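Local coordinates for protein flagellar assembly factor FliW (Geobacillus thermodenitrificans, PDB 5DMD) that probably binds the translational regulator CsrA and prevents it from repressing flagellin translation, and probably also binds flagellin and takes part in flagellum assembly, at residues Q24-F29 / L56-I61; P68-D73 / V125-T130. The protein carries 1 engineered substitution. All blocks are in the same frame, centred on the assembly; numbering follows the deposited sequence.

Contact 1: residues Q24-F29 / L56-I61; sequences QGIPGF and LGFVLI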
ATOM      1  N   GLN A  24      14.459   1.186  -0.442  1.00 14.83           N
ATOM      2  CA  GLN A  24      14.718   0.090  -1.364  1.00 14.61           C
ATOM      3  C   GLN A  24      13.817   0.131  -2.582  1.00 15.89           C
ATOM      4  O   GLN A  24      13.735  -0.868  -3.309  1.00 16.70           O
ATOM      5  CB  GLN A  24      14.550  -1.264  -0.662  1.00 17.82           C
ATOM      6  CG  GLN A  24      15.563  -1.537   0.429  1.00 19.91           C
ATOM      7  CD  GLN A  24      15.409  -2.918   1.028  1.00 22.03           C
ATOM      8  OE1 GLN A  24      14.296  -3.410   1.212  1.00 23.79           O
ATOM      9  NE2 GLN A  24      16.532  -3.559   1.324  1.00 27.49           N
ATOM     10  N   GLY A  25      13.136   1.250  -2.821  1.00 14.27           N
ATOM     11  CA  GLY A  25      12.128   1.241  -3.857  1.00 17.21           C
ATOM     12  C   GLY A  25      10.996   0.305  -3.473  1.00 14.95           C
ATOM     13  O   GLY A  25      10.740   0.039  -2.291  1.00 15.96           O
ATOM     14  N   ILE A  26      10.318  -0.210  -4.494  1.00 14.04           N
ATOM     15  CA  ILE A  26       9.350  -1.285  -4.292  1.00 14.17           C
ATOM     16  C   ILE A  26       9.754  -2.442  -5.197  1.00 12.91           C
ATOM     17  O   ILE A  26      10.429  -2.221  -6.216  1.00 14.24           O
ATOM     18  CB  ILE A  26       7.905  -0.828  -4.553  1.00 15.90           C
ATOM     19  CG1 ILE A  26       7.769  -0.270  -5.968  1.00 19.61           C
ATOM     20  CG2 ILE A  26       7.476   0.218  -3.508  1.00 19.91           C
ATOM     21  CD1 ILE A  26       6.374   0.173  -6.309  1.00 22.95           C
ATOM     22  N   PRO A  27       9.405  -3.683  -4.855  1.00 13.48           N
ATOM     23  CA  PRO A  27       9.756  -4.817  -5.717  1.00 15.05           C
ATOM     24  C   PRO A  27       9.277  -4.580  -7.140  1.00 14.53           C
ATOM     25  O   PRO A  27       8.135  -4.178  -7.374  1.00 17.57           O
ATOM     26  CB  PRO A  27       9.010  -5.990  -5.064  1.00 17.74           C
ATOM     27  CG  PRO A  27       8.920  -5.592  -3.623  1.00 19.02           C
ATOM     28  CD  PRO A  27       8.687  -4.108  -3.640  1.00 12.72           C
ATOM     29  N   GLY A  28      10.174  -4.796  -8.095  1.00 13.44           N
ATOM     30  CA  GLY A  28       9.920  -4.515  -9.481  1.00 18.13           C
ATOM     31  C   GLY A  28      10.385  -3.148  -9.925  1.00 20.02           C
ATOM     32  O   GLY A  28      10.626  -2.951 -11.121  1.00 20.11           O
ATOM     33  N   PHE A  29      10.537  -2.201  -8.986  1.00 14.69           N
ATOM     34  CA  PHE A  29      10.828  -0.807  -9.306  1.00 14.99           C
ATOM     35  C   PHE A  29      11.739  -0.245  -8.219  1.00 14.41           C
ATOM     36  O   PHE A  29      11.351   0.618  -7.438  1.00 15.82           O
ATOM     37  CB  PHE A  29       9.557   0.036  -9.447  1.00 18.77           C
ATOM     38  CG  PHE A  29       8.614  -0.483 -10.483  1.00 19.84           C
ATOM     39  CD1 PHE A  29       8.790  -0.157 -11.818  1.00 26.63           C
ATOM     40  CD2 PHE A  29       7.580  -1.326 -10.129  1.00 26.46           C
ATOM     41  CE1 PHE A  29       7.934  -0.649 -12.786  1.00 31.75           C
ATOM     42  CE2 PHE A  29       6.720  -1.827 -11.089  1.00 30.56           C
ATOM     43  CZ  PHE A  29       6.895  -1.485 -12.420  1.00 34.31           C
ATOM     44  N   LEU A  56       2.649   5.339 -12.283  1.00 19.64           N
ATOM     45  CA  LEU A  56       2.871   4.411 -11.179  1.00 18.29           C
ATOM     46  C   LEU A  56       2.047   4.898  -9.991  1.00 20.75           C
ATOM     47  O   LEU A  56       2.537   5.623  -9.123  1.00 22.33           O
ATOM     48  CB  LEU A  56       4.352   4.334 -10.834  1.00 24.95           C
ATOM     49  CG  LEU A  56       4.786   3.023 -10.173  1.00 29.99           C
ATOM     50  CD1 LEU A  56       4.217   1.839 -10.945  1.00 37.81           C
ATOM     51  CD2 LEU A  56       6.296   2.925 -10.062  1.00 32.72           C
ATOM     52  N   GLY A  57       0.777   4.503  -9.958  1.00 16.06           N
ATOM     53  CA  GLY A  57      -0.104   4.839  -8.860  1.00 18.75           C
ATOM     54  C   GLY A  57      -0.973   3.665  -8.453  1.00 20.86           C
ATOM     55  O   GLY A  57      -1.899   3.289  -9.178  1.00 25.92           O
ATOM     56  N   PHE A  58      -0.685   3.077  -7.298  1.00 15.76           N
ATOM     57  CA  PHE A  58      -1.376   1.874  -6.837  1.00 15.31           C
ATOM     58  C   PHE A  58      -2.552   2.215  -5.929  1.00 15.66           C
ATOM     59  O   PHE A  58      -2.499   3.174  -5.150  1.00 17.05           O
ATOM     60  CB  PHE A  58      -0.398   0.970  -6.080  1.00 20.46           C
ATOM     61  CG  PHE A  58       0.830   0.613  -6.868  1.00 19.42           C
ATOM     62  CD1 PHE A  58       1.965   1.410  -6.824  1.00 22.46           C
ATOM     63  CD2 PHE A  58       0.852  -0.536  -7.647  1.00 22.76           C
ATOM     64  CE1 PHE A  58       3.098   1.075  -7.560  1.00 30.70           C
ATOM     65  CE2 PHE A  58       1.985  -0.883  -8.380  1.00 23.40           C
ATOM     66  CZ  PHE A  58       3.105  -0.079  -8.337  1.00 25.11           C
ATOM     67  N   VAL A  59      -3.615   1.415  -6.029  1.00 14.54           N
ATOM     68  CA  VAL A  59      -4.797   1.593  -5.191  1.00 14.61           C
ATOM     69  C   VAL A  59      -4.608   0.814  -3.899  1.00 16.77           C
ATOM     70  O   VAL A  59      -4.427  -0.407  -3.932  1.00 17.67           O
ATOM     71  CB  VAL A  59      -6.068   1.131  -5.915  1.00 18.55           C
ATOM     72  CG1 VAL A  59      -7.265   1.332  -5.008  1.00 18.04           C
ATOM     73  CG2 VAL A  59      -6.237   1.889  -7.225  1.00 19.61           C
ATOM     74  N   LEU A  60      -4.682   1.513  -2.767  1.00 16.86           N
ATOM     75  CA  LEU A  60      -4.465   0.932  -1.451  1.00 18.59           C
ATOM     76  C   LEU A  60      -5.739   0.995  -0.622  1.00 21.12           C
ATOM     77  O   LEU A  60      -6.567   1.898  -0.785  1.00 22.43           O
ATOM     78  CB  LEU A  60      -3.385   1.702  -0.694  1.00 18.95           C
ATOM     79  CG  LEU A  60      -1.908   1.356  -0.917  1.00 21.67           C
ATOM     80  CD1 LEU A  60      -1.539   1.219  -2.375  1.00 23.20           C
ATOM     81  CD2 LEU A  60      -1.070   2.444  -0.251  1.00 23.69           C
ATOM     82  N   ILE A  61      -5.878   0.032   0.287  1.00 16.95           N
ATOM     83  CA  ILE A  61      -6.842   0.118   1.373  1.00 18.26           C
ATOM     84  C   ILE A  61      -6.098  -0.115   2.672  1.00 20.87           C
ATOM     85  O   ILE A  61      -5.042  -0.758   2.704  1.00 17.08           O
ATOM     86  CB  ILE A  61      -7.996  -0.907   1.276  1.00 21.87           C
ATOM     87  CG1 ILE A  61      -7.465  -2.343   1.192  1.00 19.87           C
ATOM     88  CG2 ILE A  61      -8.883  -0.614   0.083  1.00 29.80           C
ATOM     89  CD1 ILE A  61      -8.519  -3.414   1.524  1.00 19.78           C
TER

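Contact 2: residues P68-D73 / V125-T130; sequences PTYEID and VILTNT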
ATOM      1  N   PRO A  68     -10.719  -8.134   8.778  1.00 14.43           N
ATOM      2  CA  PRO A  68     -10.601  -7.752  10.191  1.00 15.69           C
ATOM      3  C   PRO A  68      -9.633  -8.586  10.991  1.00 19.40           C
ATOM      4  O   PRO A  68      -9.157  -8.095  12.020  1.00 21.34           O
ATOM      5  CB  PRO A  68     -12.024  -7.904  10.730  1.00 20.29           C
ATOM      6  CG  PRO A  68     -12.770  -8.682   9.689  1.00 16.94           C
ATOM      7  CD  PRO A  68     -12.111  -8.404   8.385  1.00 15.37           C
ATOM      8  N   THR A  69      -9.335  -9.823  10.589  1.00 16.46           N
ATOM      9  CA  THR A  69      -8.378 -10.644  11.319  1.00 19.02           C
ATOM     10  C   THR A  69      -6.971 -10.582  10.736  1.00 22.30           C
ATOM     11  O   THR A  69      -6.112 -11.367  11.157  1.00 23.91           O
ATOM     12  CB  THR A  69      -8.836 -12.103  11.380  1.00 16.80           C
ATOM     13  OG1 THR A  69      -8.968 -12.625  10.048  1.00 18.37           O
ATOM     14  CG2 THR A  69     -10.154 -12.223  12.117  1.00 17.51           C
ATOM     15  N   TYR A  70      -6.716  -9.682   9.786  1.00 18.07           N
ATOM     16  CA  TYR A  70      -5.383  -9.561   9.204  1.00 17.99           C
ATOM     17  C   TYR A  70      -4.362  -9.315  10.301  1.00 24.85           C
ATOM     18  O   TYR A  70      -4.444  -8.321  11.026  1.00 30.55           O
ATOM     19  CB  TYR A  70      -5.359  -8.405   8.211  1.00 20.74           C
ATOM     20  CG  TYR A  70      -4.108  -8.338   7.349  1.00 17.45           C
ATOM     21  CD1 TYR A  70      -3.676  -9.441   6.624  1.00 17.95           C
ATOM     22  CD2 TYR A  70      -3.386  -7.162   7.251  1.00 27.07           C
ATOM     23  CE1 TYR A  70      -2.537  -9.368   5.831  1.00 17.41           C
ATOM     24  CE2 TYR A  70      -2.259  -7.081   6.461  1.00 20.23           C
ATOM     25  CZ  TYR A  70      -1.843  -8.183   5.747  1.00 19.43           C
ATOM     26  OH  TYR A  70      -0.720  -8.086   4.955  1.00 17.89           O
ATOM     27  N   GLU A  71      -3.402 -10.225  10.424  1.00 23.20           N
ATOM     28  CA  GLU A  71      -2.388 -10.131  11.466  1.00 35.10           C
ATOM     29  C   GLU A  71      -1.061 -10.549  10.857  1.00 28.58           C
ATOM     30  O   GLU A  71      -0.952 -11.640  10.290  1.00 32.20           O
ATOM     31  CB  GLU A  71      -2.756 -11.030  12.650  1.00 24.77           C
ATOM     32  CG  GLU A  71      -1.953 -10.778  13.911  1.00 44.11           C
ATOM     33  CD  GLU A  71      -2.288 -11.771  15.008  1.00 49.97           C
ATOM     34  OE1 GLU A  71      -1.361 -12.436  15.517  1.00 60.79           O
ATOM     35  OE2 GLU A  71      -3.482 -11.889  15.359  1.00 58.40           O
ATOM     36  N   ILE A  72      -0.062  -9.676  10.954  1.00 24.79           N
ATOM     37  CA  ILE A  72       1.252  -9.939  10.393  1.00 27.64           C
ATOM     38  C   ILE A  72       2.306  -9.749  11.471  1.00 28.35           C
ATOM     39  O   ILE A  72       2.090  -9.078  12.483  1.00 25.97           O
ATOM     40  CB  ILE A  72       1.565  -9.068   9.155  1.00 24.05           C
ATOM     41  CG1 ILE A  72       1.771  -7.610   9.566  1.00 24.05           C
ATOM     42  CG2 ILE A  72       0.457  -9.195   8.125  1.00 24.12           C
ATOM     43  CD1 ILE A  72       2.161  -6.695   8.412  1.00 25.70           C
ATOM     44  N   ASP A  73       3.455 -10.371  11.252  1.00 27.38           N
ATOM     45  CA  ASP A  73       4.569 -10.268  12.180  1.00 28.20           C
ATOM     46  C   ASP A  73       5.765  -9.812  11.359  1.00 31.39           C
ATOM     47  O   ASP A  73       6.299 -10.579  10.550  1.00 45.23           O
ATOM     48  CB  ASP A  73       4.821 -11.602  12.886  1.00 27.90           C
ATOM     49  CG  ASP A  73       5.958 -11.529  13.883  1.00 52.45           C
ATOM     50  OD1 ASP A  73       6.222 -10.429  14.409  1.00 52.91           O
ATOM     51  OD2 ASP A  73       6.552 -12.581  14.192  1.00 60.89           O
ATOM     52  N   VAL A 125       6.692  -5.149   2.104  1.00 16.04           N
ATOM     53  CA  VAL A 125       7.243  -6.328   2.760  1.00 18.19           C
ATOM     54  C   VAL A 125       6.569  -7.547   2.155  1.00 17.19           C
ATOM     55  O   VAL A 125       5.337  -7.595   2.067  1.00 22.47           O
ATOM     56  CB  VAL A 125       6.974  -6.269   4.272  1.00 18.87           C
ATOM     57  CG1 VAL A 125       7.459  -7.543   4.963  1.00 24.34           C
ATOM     58  CG2 VAL A 125       7.583  -5.012   4.890  1.00 18.64           C
ATOM     59  N   ILE A 126       7.358  -8.534   1.743  1.00 19.81           N
ATOM     60  CA  ILE A 126       6.832  -9.787   1.219  1.00 19.77           C
ATOM     61  C   ILE A 126       6.920 -10.807   2.347  1.00 23.49           C
ATOM     62  O   ILE A 126       8.019 -11.207   2.748  1.00 33.30           O
ATOM     63  CB  ILE A 126       7.598 -10.257  -0.024  1.00 19.48           C
ATOM     64  CG1 ILE A 126       7.529  -9.199  -1.121  1.00 18.69           C
ATOM     65  CG2 ILE A 126       6.986 -11.537  -0.567  1.00 22.95           C
ATOM     66  CD1 ILE A 126       8.369  -9.525  -2.342  1.00 23.25           C
ATOM     67  N   LEU A 127       5.764 -11.225   2.858  1.00 22.98           N
ATOM     68  CA  LEU A 127       5.703 -12.143   3.991  1.00 33.90           C
ATOM     69  C   LEU A 127       5.914 -13.568   3.495  1.00 43.21           C
ATOM     70  O   LEU A 127       5.184 -14.037   2.617  1.00 33.60           O
ATOM     71  CB  LEU A 127       4.345 -12.011   4.682  1.00 30.68           C
ATOM     72  CG  LEU A 127       3.945 -10.591   5.089  1.00 26.83           C
ATOM     73  CD1 LEU A 127       2.490 -10.537   5.523  1.00 27.98           C
ATOM     74  CD2 LEU A 127       4.845 -10.078   6.202  1.00 36.85           C
ATOM     75  N   THR A 128       6.903 -14.260   4.061  1.00 65.09           N
ATOM     76  CA  THR A 128       7.308 -15.578   3.585  1.00 71.82           C
ATOM     77  C   THR A 128       6.840 -16.720   4.479  1.00 74.75           C
ATOM     78  O   THR A 128       6.947 -17.883   4.074  1.00 76.68           O
ATOM     79  CB  THR A 128       8.837 -15.650   3.473  1.00 72.70           C
ATOM     80  OG1 THR A 128       9.425 -15.292   4.729  1.00 67.06           O
ATOM     81  CG2 THR A 128       9.339 -14.698   2.398  1.00 67.44           C
ATOM     82  N   ASN A 129       6.329 -16.425   5.672  1.00 74.15           N
ATOM     83  CA  ASN A 129       6.070 -17.437   6.688  1.00 81.39           C
ATOM     84  C   ASN A 129       4.583 -17.685   6.913  1.00 73.17           C
ATOM     85  O   ASN A 129       4.208 -18.273   7.933  1.00 80.88           O
ATOM     86  CB  ASN A 129       6.721 -17.014   8.006  1.00 84.65           C
ATOM     87  CG  ASN A 129       6.409 -15.568   8.367  1.00 83.93           C
ATOM     88  OD1 ASN A 129       7.011 -14.639   7.829  1.00 79.83           O
ATOM     89  ND2 ASN A 129       5.452 -15.374   9.270  1.00 86.92           N
ATOM     90  N   THR A 130       3.727 -17.262   5.988  1.00 60.27           N
ATOM     91  CA  THR A 130       2.329 -17.045   6.327  1.00 63.09           C
ATOM     92  C   THR A 130       1.369 -17.738   5.365  1.00 42.84           C
ATOM     93  O   THR A 130       1.744 -18.235   4.301  1.00 42.29           O
ATOM     94  CB  THR A 130       2.025 -15.545   6.455  1.00 52.61           C
ATOM     95  OG1 THR A 130       1.024 -15.338   7.459  1.00 57.56           O
ATOM     96  CG2 THR A 130       1.585 -14.965   5.124  1.00 39.32           C
TER

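Contact 1: residues Q24-F29 / L56-I61
Ile26 meets Phe58 through a single methyl group. Its CD1 approaches the Phe58 ring obliquely, 3.6 Å from Phe58 CE1, with CZ of the same ring also within packing distance. The two side chains come from opposite directions. A first torsion of 57° sets Ile26 CG1 between its own backbone N and carbonyl carbon, and the extended second torsion carries CD1 outward to the ring. Ile26 also begins a type II beta turn that runs through Pro27 and Gly28 to Phe29. The turn is closed by a 2.8 Å hydrogen bond from Phe29 N to Ile26 O, and a longer one runs back from Ile26 N to Phe29 O. Gly28 takes the positive phi (94°) usual for glycine at the third position of a type II turn. The first and last residues of the turn both reach the same segment with their apolar side chains. At Phe29 the ring takes Leu56 over one face: Leu56 CD2 stands 4.1 Å from Phe29 CG, displaced toward the rim rather than centred. The other branch of this leucine turns back on its own segment, where Leu56 CD1 lies 3.4 Å from Phe58 CZ. Leu56 thus touches both aromatic side chains, CD2 at Phe29 and CD1 at Phe58. The 148 Å² buried in all is modest and purely apolar. In the fold, the loop that follows strand 20-21 rests here against the start of strand 57-61, which is flanked by strands 45-50 and 90-97; Phe58 pairs through its backbone with Leu48, and Val59 with Leu96.

Contact 2: residues P68-D73 / V125-T130
A small apolar contact between two loops, made by Leu127 against Ile72 and Tyr70, joins the chain leading into helix 76-81 to the chain leaving strand 121-124. Its geometric basis is narrow: within the two segments, one leucine methyl serves both partners. Leu127 CD1 lies 3.6 Å from Ile72 CG2, and Ile72 CB is also within packing range of it. The side chains of Ile72 and Leu127 cross at about a right angle, so they touch at one point instead of running alongside. In Leu127, CG stands anti to the carbonyl carbon (chi1 -53°), and a nearly straight second torsion of 169° sends CD1 out to the other loop, while CD2 follows a different course. The side chains span the gap between backbones whose nearest CA atoms, those of Ile72 and Leu127, are 8.1 Å apart. Tyr70 adds the far end of its ring, approaching the leucine from the opposite direction, with its OH 4.1 Å from Leu127 CD1. The same oxygen sits 3.6 Å from Ile72 CG2, which places the three groups in one cluster. Around them, Pro112 of strand 106-116 touches both Tyr70 and Ile72, and the backbone of Leu127 pairs with Gln110. The tyrosine oxygen is buried yet satisfied, since it hydrogen-bonds to the carbonyl O of Leu109. Its closeness to methyl groups therefore costs it no polar partner. The touching groups interact by dispersion; the 165 Å² buried between the segments also includes area from polar residues such as Asp73 and Asn129. The directional bonds of the phenol and the leucine backbone are made instead to strand 106-116.

Contact 1 closes along the chain before contact 2 opens, so the two follow in series, with their centres about 18 Å apart. Contact 1 sets a loop against strand 57-61 of the large antiparallel sheet, whereas contact 2 joins two loops that lie beside it. Strand 57-61 also leads into the loop that holds residues 68-73; strand 121-124 leads directly into residues 125-130. Strand 90-97 touches both neighbourhoods, pairing with 57-61 and packing on Tyr70 and Ile72. The two contacts also just touch: Pro27 CG lies 4.2 Å from Ile126 CD1. Contact 1 lies nearer the chain centre, and the two place three loops against different parts of the same curled sheet.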